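Local coordinates for protein extracellular sialidase/neuraminidase, putative (Aspergillus fumigatus, PDB 2XZI) that hydrolyses glycosides of the sialic acid Kdn (deaminoneuraminic acid), acting as a Kdnase within the six-bladed beta-propeller sialidase family, at residues 11-17 against 82-88; 70-76 against 88-94; 288-294 against 306-311. All coordinates share one frame; numbering follows the deposited sequence.

Contact 1. Residues 11-17 against 82-88; sequences YHDEFPL and GASPSDW
Phe-15 and Pro-85 hold strand 12-16 against the 82-88 turn, an example of one aromatic ring fastening an edge strand to a loop. The CB of Phe-15 points at the turn, and CG lies between backbone N and carbonyl carbon (chi1 52°), which brings one ring face against the proline. From there outward, CG and CD1 meet Pro-85 CG, with CD1 3.7 Å from it, while CD2 faces Pro-85 CD. CE1 meets Pro-85 N and CA; CE2 lies 3.6 Å from Ala-83 O, which is near the ring plane. At the tip, CZ is 3.4 Å from Ser-84 C. The inner half of the ring thus meets the proline ring, the outer half the backbone of residues 83-85. Pro-85 CD stands over the centre of the Phe-15 face in a CH-pi contact.

Trp-88 NE1 and Gly-82 O lie at the edge of the same ring. They are hydrogen-bonded to each other (3.2 Å), and Trp-372 NE1 also donates to Gly-82 O, giving this carbonyl two indole partners. Leu-17 covers one face of Trp-88, with CD1 over the five-membered ring and CD2 over the six-membered ring. A water donates to both Asp-13 OD2 and Ala-83 O, bridging the segments. Since strand 12-18 pairs with strand 368-375, this is characteristic of propeller closure, in which an N-terminal strand completes the last blade and packs against the first.

Contact 2. Residues 70-76 against 88-94; sequences LVYKRTK and WEPLREV
Thr-75 lays its CG2 over the face of the Trp-88 indole opposite to Leu-17, while Lys-73 O meets the indole edge in plane. Tyr-72 has Arg-92 CB over one ring face, in a CH-pi contact, and Glu-93 O at its edge. The Arg-92 guanidinium, turned 79° from that ring, has Tyr-72 OH near its edge, where the oxygen packs against Arg-92 CD, and Glu-89 OE1 over one face. These groups belong to neighbouring antiparallel strands of a propeller blade, the outermost being the short strand 92-93. Tyr-72 and Arg-92 form a hydrogen-bonded pair, with Arg-92 N 2.8 Å from Tyr-72 O; Val-71 and Glu-93 form the next, non-hydrogen-bonded pair. Beyond Lys-73 the register slips by one residue, and Glu-89 N bonds to Arg-74 O.

Val-94 CG2 presses to 3.4 Å from Tyr-72 CD1 and also touches Leu-70 CD1. Lys-73 runs extended past Glu-89 O, its NZ reaching Leu-17 O and Asp-27. Arg-74, Glu-89 and Arg-92 form a salt-bridge network. Arg-74, bent at chi3 (-58°), grips Glu-89 side-on, NH2 lying 2.8 Å from OE2. Arg-92 adds charge alone, no N-H pointing at OE1; its NH1 bonds to Asn-163 OD1. Glu-89 OE1, 3.0 Å from Arg-74 NE along a nearly straight bond (173°), also accepts from a water that takes a hydrogen bond from Arg-74 N and gives another to Pro-90 O.

Contact 3. Residues 288-294 against 306-311; sequences PARTIFL and RVRISY
Ser-310 O is met by three groups: Thr-291 N donates to it at 3.0 Å, a water held by Thr-291 OG1 donates a second hydrogen bond, and Arg-290 CA brings a CA-H...O contact of 3.4 Å. Thr-291 therefore reaches one carbonyl directly through its backbone N and, by way of the water, through its hydroxyl. The return bond, Ser-310 N to Thr-291 O, is 2.8 Å long, and Phe-293 and Arg-308 repeat the double exchange two residues on. This is a regular antiparallel hairpin, its strands running at 158° to each other.

Between the hydrogen-bonded pairs, Ile-292 lies alongside both its neighbours on one face. Its CG2, anti to backbone N, meets Val-307 CG2 at 3.5 Å, while CD1 of the longer branch extends to Ile-309 CG1. Leu-294 folds CD1 across to Arg-306 O, 3.4 Å away. Val-307 and Ile-309 also touch helix 377-381, whereas Ile-292 and Leu-294 reach strand 334-343. At the open end, Tyr-311 runs beside the extended Arg-290, CE1 lying 3.7 Å from Arg-290 CG with ring and guanidinium planes 61° apart. Asp-3 takes both polar ends, in a salt bridge with Arg-290 NH2 and, through OD2, a hydrogen bond with Tyr-311 OH. The chemistry thus divides the work: paired peptides hold the strands, the aliphatic face joins the next blade and helix, and one carboxylate ties the N-terminal segment to the hairpin end.

The three contacts illustrate how a propeller is held within and between its blades. Contacts 1 and 2 have centres 14 Å apart, share Trp-88, and alternate along the chain; Leu-17 O, which accepts from Lys-73 NZ, and Asp-87 O, close to Lys-76 N, join them further. Contact 2 lies inside the first blade, the sheet of strands 37-45, 51-58, 68-74 and 92-93. Contact 3 follows later, in the sheet of strands 279-284 to 322-323, about 22 Å from contact 1 and 28 Å from contact 2 between centres. Contact 1 thus joins the closing blade, where strand 12-18 lies beside 368-375, to the first, while contact 3 lies within the blade that precedes it.

Contact 1. Residues 11-17 against 82-88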
loop_
_atom_site.group_PDB
_atom_site.type_symbol
_atom_site.label_atom_id
_atom_site.label_comp_id
_atom_site.label_asym_id
_atom_site.label_seq_id
_atom_site.Cartn_x
_atom_site.Cartn_y
_atom_site.Cartn_z
ATOM N N TYR A 11 0.188 23.056 4.799
ATOM C CA TYR A 11 1.396 22.418 5.301
ATOM C C TYR A 11 1.783 21.299 4.345
ATOM O O TYR A 11 0.941 20.502 3.946
ATOM C CB TYR A 11 1.147 21.864 6.717
ATOM C CG TYR A 11 2.318 21.142 7.353
ATOM C CD1 TYR A 11 2.711 19.883 6.902
ATOM C CD2 TYR A 11 2.985 21.692 8.444
ATOM C CE1 TYR A 11 3.774 19.208 7.483
ATOM C CE2 TYR A 11 4.044 21.029 9.040
ATOM C CZ TYR A 11 4.424 19.790 8.563
ATOM O OH TYR A 11 5.473 19.138 9.159
ATOM N N HIS A 12 3.054 21.251 3.971
ATOM C CA HIS A 12 3.584 20.062 3.306
ATOM C C HIS A 12 5.064 19.941 3.578
ATOM O O HIS A 12 5.791 20.936 3.666
ATOM C CB HIS A 12 3.365 20.140 1.785
ATOM C CG HIS A 12 4.261 21.128 1.108
ATOM N ND1 HIS A 12 5.492 20.777 0.593
ATOM C CD2 HIS A 12 4.114 22.453 0.867
ATOM C CE1 HIS A 12 6.066 21.843 0.068
ATOM N NE2 HIS A 12 5.251 22.870 0.215
ATOM N N ASP A 13 5.516 18.703 3.692
ATOM C CA ASP A 13 6.948 18.408 3.645
ATOM C C ASP A 13 7.118 17.017 3.056
ATOM O O ASP A 13 6.197 16.194 3.090
ATOM C CB ASP A 13 7.616 18.535 5.023
ATOM C CG ASP A 13 9.091 18.996 4.944
ATOM O OD1 ASP A 13 9.749 18.883 3.887
ATOM O OD2 ASP A 13 9.607 19.480 5.977
ATOM N N GLU A 14 8.292 16.765 2.505
ATOM C CA GLU A 14 8.500 15.561 1.742
ATOM C C GLU A 14 9.976 15.248 1.664
ATOM O O GLU A 14 10.819 16.151 1.576
ATOM C CB GLU A 14 7.885 15.721 0.349
ATOM C CG GLU A 14 8.344 16.960 -0.427
ATOM C CD GLU A 14 7.643 18.258 -0.036
ATOM O OE1 GLU A 14 6.458 18.235 0.364
ATOM O OE2 GLU A 14 8.290 19.318 -0.133
ATOM N N PHE A 15 10.297 13.963 1.706
ATOM C CA PHE A 15 11.675 13.495 1.583
ATOM C C PHE A 15 11.710 12.003 1.279
ATOM O O PHE A 15 10.765 11.288 1.603
ATOM C CB PHE A 15 12.521 13.849 2.833
ATOM C CG PHE A 15 11.918 13.426 4.147
ATOM C CD1 PHE A 15 12.189 12.169 4.698
ATOM C CD2 PHE A 15 11.130 14.310 4.863
ATOM C CE1 PHE A 15 11.640 11.802 5.938
ATOM C CE2 PHE A 15 10.568 13.953 6.087
ATOM C CZ PHE A 15 10.819 12.687 6.626
ATOM N N PRO A 16 12.802 11.514 0.670
ATOM C CA PRO A 16 12.909 10.052 0.474
ATOM C C PRO A 16 12.994 9.315 1.813
ATOM O O PRO A 16 13.731 9.744 2.728
ATOM C CB PRO A 16 14.205 9.884 -0.327
ATOM C CG PRO A 16 14.519 11.274 -0.849
ATOM C CD PRO A 16 13.971 12.236 0.133
ATOM N N LEU A 17 12.227 8.227 1.931
ATOM C CA LEU A 17 12.273 7.418 3.144
ATOM C C LEU A 17 12.923 6.053 2.918
ATOM O O LEU A 17 13.519 5.473 3.843
ATOM C CB LEU A 17 10.870 7.267 3.756
ATOM C CG LEU A 17 10.785 6.523 5.087
ATOM C CD1 LEU A 17 11.626 7.254 6.140
ATOM C CD2 LEU A 17 9.332 6.358 5.554
ATOM N N GLY A 82 6.872 11.505 12.254
ATOM C CA GLY A 82 7.708 11.306 11.070
ATOM C C GLY A 82 7.995 12.580 10.308
ATOM O O GLY A 82 8.201 12.541 9.095
ATOM N N ALA A 83 8.065 13.710 11.023
ATOM C CA ALA A 83 8.129 15.026 10.386
ATOM C C ALA A 83 9.412 15.336 9.630
ATOM O O ALA A 83 9.382 16.091 8.662
ATOM C CB ALA A 83 7.835 16.128 11.413
ATOM N N SER A 84 10.525 14.749 10.062
ATOM C CA SER A 84 11.834 15.026 9.449
ATOM C C SER A 84 12.596 13.714 9.307
ATOM O O SER A 84 12.241 12.739 9.945
ATOM C CB SER A 84 12.631 16.004 10.311
ATOM O OG SER A 84 13.107 15.386 11.488
ATOM N N PRO A 85 13.640 13.667 8.464
ATOM C CA PRO A 85 14.402 12.422 8.334
ATOM C C PRO A 85 14.936 11.853 9.662
ATOM O O PRO A 85 14.933 10.622 9.876
ATOM C CB PRO A 85 15.544 12.831 7.403
ATOM C CG PRO A 85 14.938 13.865 6.559
ATOM C CD PRO A 85 14.091 14.674 7.482
ATOM N N SER A 86 15.360 12.735 10.568
ATOM C CA SER A 86 15.908 12.291 11.847
ATOM C C SER A 86 14.868 11.670 12.784
ATOM O O SER A 86 15.231 11.094 13.806
ATOM C CB SER A 86 16.645 13.428 12.557
ATOM O OG SER A 86 15.745 14.463 12.877
ATOM N N ASP A 87 13.591 11.790 12.437
ATOM C CA ASP A 87 12.512 11.209 13.228
ATOM C C ASP A 87 12.296 9.712 12.991
ATOM O O ASP A 87 11.493 9.076 13.692
ATOM C CB ASP A 87 11.211 11.966 12.946
ATOM C CG ASP A 87 11.201 13.351 13.547
ATOM O OD1 ASP A 87 11.753 13.523 14.653
ATOM O OD2 ASP A 87 10.617 14.261 12.927
ATOM N N TRP A 88 12.977 9.165 11.985
ATOM C CA TRP A 88 12.761 7.787 11.548
ATOM C C TRP A 88 13.901 6.866 11.952
ATOM O O TRP A 88 15.085 7.224 11.821
ATOM C CB TRP A 88 12.568 7.740 10.034
ATOM C CG TRP A 88 11.252 8.294 9.590
ATOM C CD1 TRP A 88 10.979 9.589 9.223
ATOM C CD2 TRP A 88 10.029 7.571 9.443
ATOM N NE1 TRP A 88 9.658 9.715 8.861
ATOM C CE2 TRP A 88 9.054 8.490 8.980
ATOM C CE3 TRP A 88 9.662 6.231 9.638
ATOM C CZ2 TRP A 88 7.747 8.118 8.722
ATOM C CZ3 TRP A 88 8.354 5.863 9.380
ATOM C CH2 TRP A 88 7.415 6.801 8.918
HETATM O O HOH W 1 11.297 17.655 7.089
#

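Contact 2. Residues 70-76 against 88-94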
loop_
_atom_site.group_PDB
_atom_site.type_symbol
_atom_site.label_atom_id
_atom_site.label_comp_id
_atom_site.label_asym_id
_atom_site.label_seq_id
_atom_site.Cartn_x
_atom_site.Cartn_y
_atom_site.Cartn_z
ATOM N N LEU A 70 10.659 -8.329 2.969
ATOM C CA LEU A 70 9.710 -7.340 3.476
ATOM C C LEU A 70 10.390 -6.533 4.557
ATOM O O LEU A 70 10.714 -7.069 5.619
ATOM C CB LEU A 70 8.456 -8.019 4.036
ATOM C CG LEU A 70 7.153 -7.214 3.985
ATOM C CD1 LEU A 70 7.187 -5.955 4.866
ATOM C CD2 LEU A 70 6.771 -6.857 2.584
ATOM N N VAL A 71 10.599 -5.250 4.268
ATOM C CA VAL A 71 11.347 -4.344 5.141
ATOM C C VAL A 71 10.438 -3.255 5.701
ATOM O O VAL A 71 9.314 -3.076 5.235
ATOM C CB VAL A 71 12.600 -3.747 4.418
ATOM C CG1 VAL A 71 13.576 -4.876 4.042
ATOM C CG2 VAL A 71 12.213 -2.881 3.201
ATOM N N TYR A 72 10.912 -2.540 6.718
ATOM C CA TYR A 72 10.125 -1.488 7.318
ATOM C C TYR A 72 10.971 -0.473 8.071
ATOM O O TYR A 72 12.145 -0.738 8.389
ATOM C CB TYR A 72 9.050 -2.074 8.237
ATOM C CG TYR A 72 9.514 -2.618 9.574
ATOM C CD1 TYR A 72 10.184 -3.829 9.665
ATOM C CD2 TYR A 72 9.226 -1.940 10.754
ATOM C CE1 TYR A 72 10.572 -4.346 10.895
ATOM C CE2 TYR A 72 9.624 -2.450 11.998
ATOM C CZ TYR A 72 10.283 -3.656 12.062
ATOM O OH TYR A 72 10.688 -4.188 13.276
ATOM N N LYS A 73 10.357 0.665 8.353
ATOM C CA LYS A 73 10.892 1.647 9.289
ATOM C C LYS A 73 9.786 2.108 10.200
ATOM O O LYS A 73 8.628 2.176 9.802
ATOM C CB LYS A 73 11.445 2.857 8.544
ATOM C CG LYS A 73 12.705 2.601 7.742
ATOM C CD LYS A 73 13.196 3.876 7.097
ATOM C CE LYS A 73 14.530 3.616 6.448
ATOM N NZ LYS A 73 15.193 4.851 6.008
ATOM N N ARG A 74 10.137 2.443 11.433
ATOM C CA ARG A 74 9.202 3.073 12.351
ATOM C C ARG A 74 9.684 4.474 12.662
ATOM O O ARG A 74 10.880 4.753 12.591
ATOM C CB ARG A 74 9.164 2.321 13.688
ATOM C CG ARG A 74 9.118 0.800 13.596
ATOM C CD ARG A 74 8.831 0.235 14.987
ATOM N NE ARG A 74 9.834 0.654 15.976
ATOM C CZ ARG A 74 9.650 0.624 17.295
ATOM N NH1 ARG A 74 8.499 0.233 17.819
ATOM N NH2 ARG A 74 10.624 1.023 18.110
ATOM N N THR A 75 8.771 5.344 13.060
ATOM C CA THR A 75 9.171 6.557 13.741
ATOM C C THR A 75 9.800 6.214 15.089
ATOM O O THR A 75 9.392 5.250 15.761
ATOM C CB THR A 75 8.008 7.568 13.876
ATOM O OG1 THR A 75 6.905 6.979 14.589
ATOM C CG2 THR A 75 7.559 7.997 12.486
ATOM N N LYS A 76 10.821 6.997 15.448
ATOM C CA LYS A 76 11.594 6.771 16.671
ATOM C C LYS A 76 10.747 6.882 17.926
ATOM O O LYS A 76 10.949 6.126 18.890
ATOM C CB LYS A 76 12.752 7.763 16.756
ATOM C CG LYS A 76 13.887 7.499 15.792
ATOM C CD LYS A 76 14.943 8.587 15.943
ATOM C CE LYS A 76 16.116 8.318 15.038
ATOM N NZ LYS A 76 17.101 9.436 15.142
ATOM N N TRP A 88 12.977 9.165 11.985
ATOM C CA TRP A 88 12.761 7.787 11.548
ATOM C C TRP A 88 13.901 6.866 11.952
ATOM O O TRP A 88 15.085 7.224 11.821
ATOM C CB TRP A 88 12.568 7.740 10.034
ATOM C CG TRP A 88 11.252 8.294 9.590
ATOM C CD1 TRP A 88 10.979 9.589 9.223
ATOM C CD2 TRP A 88 10.029 7.571 9.443
ATOM N NE1 TRP A 88 9.658 9.715 8.861
ATOM C CE2 TRP A 88 9.054 8.490 8.980
ATOM C CE3 TRP A 88 9.662 6.231 9.638
ATOM C CZ2 TRP A 88 7.747 8.118 8.722
ATOM C CZ3 TRP A 88 8.354 5.863 9.380
ATOM C CH2 TRP A 88 7.415 6.801 8.918
ATOM N N GLU A 89 13.543 5.681 12.420
ATOM C CA GLU A 89 14.535 4.634 12.696
ATOM C C GLU A 89 15.232 4.143 11.417
ATOM O O GLU A 89 14.722 4.331 10.311
ATOM C CB GLU A 89 13.877 3.455 13.403
ATOM C CG GLU A 89 13.411 3.762 14.825
ATOM C CD GLU A 89 12.683 2.590 15.466
ATOM O OE1 GLU A 89 12.334 1.628 14.740
ATOM O OE2 GLU A 89 12.441 2.638 16.691
ATOM N N PRO A 90 16.391 3.473 11.561
ATOM C CA PRO A 90 16.992 2.777 10.424
ATOM C C PRO A 90 16.154 1.597 9.933
ATOM O O PRO A 90 15.263 1.109 10.644
ATOM C CB PRO A 90 18.331 2.260 10.980
ATOM C CG PRO A 90 18.613 3.101 12.175
ATOM C CD PRO A 90 17.263 3.438 12.752
ATOM N N LEU A 91 16.436 1.175 8.715
ATOM C CA LEU A 91 15.739 0.065 8.084
ATOM C C LEU A 91 15.814 -1.212 8.913
ATOM O O LEU A 91 16.886 -1.585 9.406
ATOM C CB LEU A 91 16.316 -0.184 6.688
ATOM C CG LEU A 91 15.482 -1.113 5.816
ATOM C CD1 LEU A 91 14.249 -0.371 5.293
ATOM C CD2 LEU A 91 16.360 -1.578 4.667
ATOM N N ARG A 92 14.669 -1.880 9.049
ATOM C CA ARG A 92 14.556 -3.197 9.687
ATOM C C ARG A 92 13.836 -4.164 8.743
ATOM O O ARG A 92 13.374 -3.758 7.669
ATOM C CB ARG A 92 13.768 -3.089 10.989
ATOM C CG ARG A 92 14.385 -2.200 12.051
ATOM C CD ARG A 92 13.480 -2.205 13.254
ATOM N NE ARG A 92 13.977 -1.362 14.326
ATOM C CZ ARG A 92 13.465 -1.354 15.551
ATOM N NH1 ARG A 92 12.450 -2.144 15.845
ATOM N NH2 ARG A 92 13.976 -0.566 16.484
ATOM N N GLU A 93 13.761 -5.430 9.138
ATOM C CA GLU A 93 13.185 -6.479 8.305
ATOM C C GLU A 93 12.070 -7.178 9.068
ATOM O O GLU A 93 12.222 -7.519 10.249
ATOM C CB GLU A 93 14.274 -7.485 7.912
ATOM C CG GLU A 93 13.822 -8.575 6.957
ATOM C CD GLU A 93 14.967 -9.434 6.495
ATOM O OE1 GLU A 93 15.448 -10.261 7.295
ATOM O OE2 GLU A 93 15.382 -9.261 5.335
ATOM N N VAL A 94 10.930 -7.356 8.401
ATOM C CA VAL A 94 9.858 -8.164 8.957
ATOM C C VAL A 94 10.189 -9.634 8.678
ATOM O O VAL A 94 10.194 -10.441 9.599
ATOM C CB VAL A 94 8.491 -7.799 8.344
ATOM C CG1 VAL A 94 7.429 -8.778 8.842
ATOM C CG2 VAL A 94 8.090 -6.383 8.709
HETATM O O HOH W 2 15.629 6.097 8.429
HETATM O O HOH W 3 12.689 0.775 12.028
HETATM O O HOH W 4 13.114 4.248 18.648
#

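Contact 3. Residues 288-294 against 306-311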
loop_
_atom_site.group_PDB
_atom_site.type_symbol
_atom_site.label_atom_id
_atom_site.label_comp_id
_atom_site.label_asym_id
_atom_site.label_seq_id
_atom_site.Cartn_x
_atom_site.Cartn_y
_atom_site.Cartn_z
ATOM N N PRO A 288 -17.428 18.350 7.829
ATOM C CA PRO A 288 -17.806 17.577 6.646
ATOM C C PRO A 288 -17.014 16.275 6.564
ATOM O O PRO A 288 -15.789 16.295 6.670
ATOM C CB PRO A 288 -17.446 18.515 5.485
ATOM C CG PRO A 288 -16.353 19.392 6.023
ATOM C CD PRO A 288 -16.410 19.376 7.523
ATOM N N ALA A 289 -17.713 15.155 6.400
ATOM C CA ALA A 289 -17.067 13.851 6.276
ATOM C C ALA A 289 -16.226 13.797 5.006
ATOM O O ALA A 289 -16.634 14.332 3.970
ATOM C CB ALA A 289 -18.104 12.758 6.268
ATOM N N ARG A 290 -15.049 13.172 5.093
ATOM C CA ARG A 290 -14.120 13.136 3.959
ATOM C C ARG A 290 -13.497 11.761 3.747
ATOM O O ARG A 290 -13.074 11.107 4.710
ATOM C CB ARG A 290 -13.000 14.169 4.162
ATOM C CG ARG A 290 -13.479 15.636 4.369
ATOM C CD ARG A 290 -12.285 16.571 4.510
ATOM N NE ARG A 290 -12.520 17.852 5.194
ATOM C CZ ARG A 290 -12.513 18.023 6.517
ATOM N NH1 ARG A 290 -12.353 16.999 7.352
ATOM N NH2 ARG A 290 -12.670 19.238 7.013
ATOM N N THR A 291 -13.420 11.355 2.478
ATOM C CA THR A 291 -12.642 10.220 2.028
ATOM C C THR A 291 -11.564 10.799 1.139
ATOM O O THR A 291 -11.828 11.711 0.333
ATOM C CB THR A 291 -13.491 9.230 1.209
ATOM O OG1 THR A 291 -14.634 8.814 1.964
ATOM C CG2 THR A 291 -12.702 7.990 0.843
ATOM N N ILE A 292 -10.343 10.290 1.305
ATOM C CA ILE A 292 -9.172 10.692 0.527
ATOM C C ILE A 292 -8.797 9.567 -0.451
ATOM O O ILE A 292 -8.859 8.383 -0.113
ATOM C CB ILE A 292 -7.942 10.985 1.451
ATOM C CG1 ILE A 292 -8.315 11.734 2.751
ATOM C CG2 ILE A 292 -6.840 11.686 0.646
ATOM C CD1 ILE A 292 -8.970 13.127 2.563
ATOM N N PHE A 293 -8.419 9.947 -1.673
ATOM C CA PHE A 293 -7.968 8.990 -2.685
ATOM C C PHE A 293 -6.666 9.470 -3.321
ATOM O O PHE A 293 -6.476 10.674 -3.519
ATOM C CB PHE A 293 -9.038 8.782 -3.761
ATOM C CG PHE A 293 -8.653 7.758 -4.784
ATOM C CD1 PHE A 293 -8.650 6.401 -4.466
ATOM C CD2 PHE A 293 -8.259 8.145 -6.065
ATOM C CE1 PHE A 293 -8.280 5.441 -5.396
ATOM C CE2 PHE A 293 -7.880 7.184 -7.012
ATOM C CZ PHE A 293 -7.891 5.822 -6.671
ATOM N N LEU A 294 -5.774 8.529 -3.638
ATOM C CA LEU A 294 -4.493 8.839 -4.267
ATOM C C LEU A 294 -4.159 7.797 -5.320
ATOM O O LEU A 294 -4.197 6.593 -5.057
ATOM C CB LEU A 294 -3.394 8.835 -3.204
ATOM C CG LEU A 294 -1.948 9.080 -3.637
ATOM C CD1 LEU A 294 -1.723 10.378 -4.397
ATOM C CD2 LEU A 294 -1.093 9.058 -2.365
ATOM N N ARG A 306 -1.979 12.313 -7.897
ATOM C CA ARG A 306 -2.981 13.292 -7.516
ATOM C C ARG A 306 -3.706 12.796 -6.289
ATOM O O ARG A 306 -4.254 11.691 -6.311
ATOM C CB ARG A 306 -3.996 13.410 -8.644
ATOM C CG ARG A 306 -5.062 14.492 -8.447
ATOM C CD ARG A 306 -4.707 15.767 -9.214
ATOM N NE ARG A 306 -4.728 15.551 -10.662
ATOM C CZ ARG A 306 -5.834 15.467 -11.406
ATOM N NH1 ARG A 306 -7.045 15.589 -10.860
ATOM N NH2 ARG A 306 -5.722 15.243 -12.712
ATOM N N VAL A 307 -3.718 13.612 -5.241
ATOM C CA VAL A 307 -4.491 13.296 -4.036
ATOM C C VAL A 307 -5.809 14.070 -4.091
ATOM O O VAL A 307 -5.807 15.242 -4.471
ATOM C CB VAL A 307 -3.674 13.576 -2.741
ATOM C CG1 VAL A 307 -3.380 15.082 -2.545
ATOM C CG2 VAL A 307 -4.388 12.977 -1.537
ATOM N N ARG A 308 -6.914 13.416 -3.725
ATOM C CA ARG A 308 -8.253 13.980 -3.862
ATOM C C ARG A 308 -9.109 13.763 -2.631
ATOM O O ARG A 308 -8.860 12.828 -1.847
ATOM C CB ARG A 308 -8.984 13.282 -5.004
ATOM C CG ARG A 308 -8.283 13.329 -6.361
ATOM C CD ARG A 308 -9.102 12.465 -7.278
ATOM N NE ARG A 308 -8.521 12.183 -8.582
ATOM C CZ ARG A 308 -8.912 12.759 -9.712
ATOM N NH1 ARG A 308 -9.846 13.717 -9.693
ATOM N NH2 ARG A 308 -8.376 12.368 -10.862
ATOM N N ILE A 309 -10.162 14.582 -2.515
ATOM C CA ILE A 309 -11.150 14.485 -1.432
ATOM C C ILE A 309 -12.549 14.258 -2.003
ATOM O O ILE A 309 -12.942 14.901 -2.992
ATOM C CB ILE A 309 -11.164 15.746 -0.538
ATOM C CG1 ILE A 309 -9.788 15.997 0.117
ATOM C CG2 ILE A 309 -12.275 15.679 0.517
ATOM C CD1 ILE A 309 -9.539 17.463 0.564
ATOM N N SER A 310 -13.296 13.338 -1.394
ATOM C CA SER A 310 -14.738 13.267 -1.661
ATOM C C SER A 310 -15.492 13.591 -0.392
ATOM O O SER A 310 -15.136 13.091 0.678
ATOM C CB SER A 310 -15.162 11.883 -2.142
ATOM O OG SER A 310 -16.583 11.855 -2.354
ATOM N N TYR A 311 -16.563 14.373 -0.531
ATOM C CA TYR A 311 -17.480 14.683 0.559
ATOM C C TYR A 311 -18.757 13.846 0.474
ATOM O O TYR A 311 -19.642 13.975 1.327
ATOM C CB TYR A 311 -17.841 16.169 0.520
ATOM C CG TYR A 311 -16.647 17.065 0.663
ATOM C CD1 TYR A 311 -16.094 17.306 1.913
ATOM C CD2 TYR A 311 -16.054 17.656 -0.456
ATOM C CE1 TYR A 311 -14.983 18.137 2.062
ATOM C CE2 TYR A 311 -14.949 18.493 -0.322
ATOM C CZ TYR A 311 -14.418 18.717 0.930
ATOM O OH TYR A 311 -13.329 19.546 1.052
HETATM O O HOH W 5 -19.121 15.277 3.543
HETATM O O HOH W 6 -16.532 10.671 1.347
#